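Long-range contact in tryptophan--tRNA ligase (PDB 3A04), which joins L-tryptophan to tRNA(Trp) at the expense of ATP, releasing AMP and diphosphate, in a hyperthermophilic archaeon: residues Thr156-Leu161 / Ile196-Leu201. Numbering follows the deposited sequence.
Sequences TPYFRL and ILHVQL
Leu-197 meets the helix of Thr-156-Leu-161 mainly through its backbone: Leu-197 C lies 4.3 Å from Leu-161 CD1. Leu-161 CD1 also packs 3.5 Å from His-198 CA, close to His-198 CB as well. At His-198 the contact turns aromatic. Its CG sits between the backbone N and the carbonyl carbon (chi1 78°), which swings the imidazole toward Tyr-158. The two rings form a T-shaped (edge-to-face) pair, centroids 5.1 Å apart and planes at 82°: Tyr-158 CD1 leads the edge, 3.6 Å from His-198 CG and off-centre over that face, while Val-199 CG1 lies over the opposite face, toward its rim. His-198 CB lies in the plane of the phenol ring, at its edge. His-198 ND1 and NE2 are hydrogen-bonded to Ala-194 O and Arg-154 NH2, which fixes the ring's rotation; Tyr-158 OH hydrogen-bonds Asp-195 OD1. An alanine in place of His-198 would probably leave the Tyr-158 edge without its facing ring and Arg-154 without this partner. The two segments belong to the class I synthetase domain, a Rossmann-type fold whose parallel strands end at edge strand 147-150, and join the start of helix 156-165, which follows that strand, to the residues 196-201 that continue from helix 183-197. Beyond Val-199, Leu-201 closes the contact from the loop side. With CG anti to the carbonyl carbon (chi1 -52°), Leu-201 points CD1 between Pro-157 and Leu-161. Leu-201 CD1 meets Leu-161 CD1 tip to tip at 3.8 Å and lies 3.7 Å from Pro-157 O. No hydrogen bond crosses between the segments. Elsewhere on its surface the first helix packs against the second subunit, where Phe-159 meets its counterpart, Phe-159 of that chain.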
loop_
_atom_site.group_PDB
_atom_site.type_symbol
_atom_site.label_atom_id
_atom_site.label_comp_id
_atom_site.label_asym_id
_atom_site.label_seq_id
_atom_site.Cartn_x
_atom_site.Cartn_y
_atom_site.Cartn_z
ATOM N N THR A 156 -8.736 3.219 -6.639
ATOM C CA THR A 156 -8.092 4.280 -5.859
ATOM C C THR A 156 -8.588 4.487 -4.451
ATOM O O THR A 156 -7.776 4.565 -3.545
ATOM C CB THR A 156 -8.064 5.624 -6.693
ATOM O OG1 THR A 156 -7.257 5.373 -7.837
ATOM C CG2 THR A 156 -7.345 6.735 -5.860
ATOM N N PRO A 157 -9.906 4.611 -4.253
ATOM C CA PRO A 157 -10.337 4.923 -2.877
ATOM C C PRO A 157 -9.973 3.806 -1.849
ATOM O O PRO A 157 -9.649 4.083 -0.650
ATOM C CB PRO A 157 -11.883 5.112 -2.999
ATOM C CG PRO A 157 -12.207 5.073 -4.455
ATOM C CD PRO A 157 -11.014 4.562 -5.234
ATOM N N TYR A 158 -9.994 2.555 -2.312
ATOM C CA TYR A 158 -9.683 1.388 -1.447
ATOM C C TYR A 158 -8.225 1.472 -1.130
ATOM O O TYR A 158 -7.787 1.310 -0.047
ATOM C CB TYR A 158 -9.887 0.114 -2.304
ATOM C CG TYR A 158 -9.288 -1.174 -1.811
ATOM C CD1 TYR A 158 -9.973 -1.951 -0.877
ATOM C CD2 TYR A 158 -8.163 -1.703 -2.397
ATOM C CE1 TYR A 158 -9.468 -3.189 -0.474
ATOM C CE2 TYR A 158 -7.658 -2.912 -2.017
ATOM C CZ TYR A 158 -8.332 -3.679 -1.123
ATOM O OH TYR A 158 -7.785 -4.897 -0.795
ATOM N N PHE A 159 -7.411 1.733 -2.113
ATOM C CA PHE A 159 -6.003 1.765 -1.826
ATOM C C PHE A 159 -5.625 3.012 -0.999
ATOM O O PHE A 159 -4.735 2.957 -0.214
ATOM C CB PHE A 159 -4.924 1.673 -3.022
ATOM C CG PHE A 159 -3.535 1.252 -2.539
ATOM C CD1 PHE A 159 -3.255 -0.042 -2.173
ATOM C CD2 PHE A 159 -2.494 2.161 -2.455
ATOM C CE1 PHE A 159 -2.013 -0.377 -1.729
ATOM C CE2 PHE A 159 -1.252 1.765 -2.014
ATOM C CZ PHE A 159 -1.053 0.521 -1.653
ATOM N N ARG A 160 -6.308 4.113 -1.200
ATOM C CA ARG A 160 -6.020 5.282 -0.350
ATOM C C ARG A 160 -6.237 4.955 1.133
ATOM O O ARG A 160 -5.509 5.438 2.008
ATOM C CB ARG A 160 -6.930 6.437 -0.749
ATOM C CG ARG A 160 -6.512 7.758 -0.049
ATOM C CD ARG A 160 -7.385 8.944 -0.548
ATOM N NE ARG A 160 -7.420 9.093 -1.976
ATOM C CZ ARG A 160 -8.511 9.388 -2.673
ATOM N NH1 ARG A 160 -9.670 9.552 -2.061
ATOM N NH2 ARG A 160 -8.425 9.537 -3.979
ATOM N N LEU A 161 -7.214 4.092 1.470
ATOM C CA LEU A 161 -7.327 3.799 2.873
ATOM C C LEU A 161 -6.093 3.114 3.398
ATOM O O LEU A 161 -5.746 3.299 4.566
ATOM C CB LEU A 161 -8.560 2.826 3.153
ATOM C CG LEU A 161 -9.956 3.453 2.915
ATOM C CD1 LEU A 161 -11.011 2.315 2.992
ATOM C CD2 LEU A 161 -10.178 4.506 4.023
ATOM N N ILE A 196 -12.281 -4.902 4.782
ATOM C CA ILE A 196 -13.486 -4.717 5.624
ATOM C C ILE A 196 -14.114 -3.319 5.522
ATOM O O ILE A 196 -15.342 -3.163 5.346
ATOM C CB ILE A 196 -13.126 -5.043 7.104
ATOM C CG1 ILE A 196 -12.687 -6.523 7.164
ATOM C CG2 ILE A 196 -14.301 -4.664 8.047
ATOM C CD1 ILE A 196 -11.861 -6.935 8.479
ATOM N N LEU A 197 -13.285 -2.289 5.632
ATOM C CA LEU A 197 -13.806 -0.929 5.803
ATOM C C LEU A 197 -14.143 -0.265 4.485
ATOM O O LEU A 197 -14.911 0.641 4.514
ATOM C CB LEU A 197 -12.719 -0.098 6.517
ATOM C CG LEU A 197 -12.526 -0.574 7.973
ATOM C CD1 LEU A 197 -11.307 0.082 8.565
ATOM C CD2 LEU A 197 -13.759 -0.367 8.911
ATOM N N HIS A 198 -13.536 -0.637 3.328
ATOM C CA HIS A 198 -13.698 0.180 2.112
ATOM C C HIS A 198 -15.151 0.167 1.630
ATOM O O HIS A 198 -15.568 1.061 0.928
ATOM C CB HIS A 198 -12.810 -0.305 0.925
ATOM C CG HIS A 198 -13.345 -1.523 0.213
ATOM N ND1 HIS A 198 -13.350 -2.784 0.778
ATOM C CD2 HIS A 198 -13.896 -1.665 -1.037
ATOM C CE1 HIS A 198 -13.861 -3.658 -0.088
ATOM N NE2 HIS A 198 -14.228 -3.002 -1.183
ATOM N N VAL A 199 -15.926 -0.868 1.980
ATOM C CA VAL A 199 -17.321 -0.925 1.498
ATOM C C VAL A 199 -18.213 0.207 2.034
ATOM O O VAL A 199 -19.288 0.526 1.471
ATOM C CB VAL A 199 -18.004 -2.320 1.831
ATOM C CG1 VAL A 199 -17.167 -3.422 1.251
ATOM C CG2 VAL A 199 -18.321 -2.490 3.364
ATOM N N GLN A 200 -17.718 0.837 3.085
ATOM C CA GLN A 200 -18.351 2.030 3.666
ATOM C C GLN A 200 -18.165 3.313 2.842
ATOM O O GLN A 200 -18.913 4.266 3.013
ATOM C CB GLN A 200 -17.727 2.264 5.039
ATOM C CG GLN A 200 -17.975 1.102 5.989
ATOM C CD GLN A 200 -17.606 1.533 7.436
ATOM O OE1 GLN A 200 -18.022 2.604 7.917
ATOM N NE2 GLN A 200 -16.986 0.684 8.128
ATOM N N LEU A 201 -17.195 3.341 1.938
ATOM C CA LEU A 201 -17.052 4.519 1.057
ATOM C C LEU A 201 -18.137 4.601 0.009
ATOM O O LEU A 201 -18.551 3.572 -0.525
ATOM C CB LEU A 201 -15.692 4.478 0.335
ATOM C CG LEU A 201 -14.435 4.288 1.265
ATOM C CD1 LEU A 201 -13.167 4.007 0.399
ATOM C CD2 LEU A 201 -14.260 5.556 2.198
#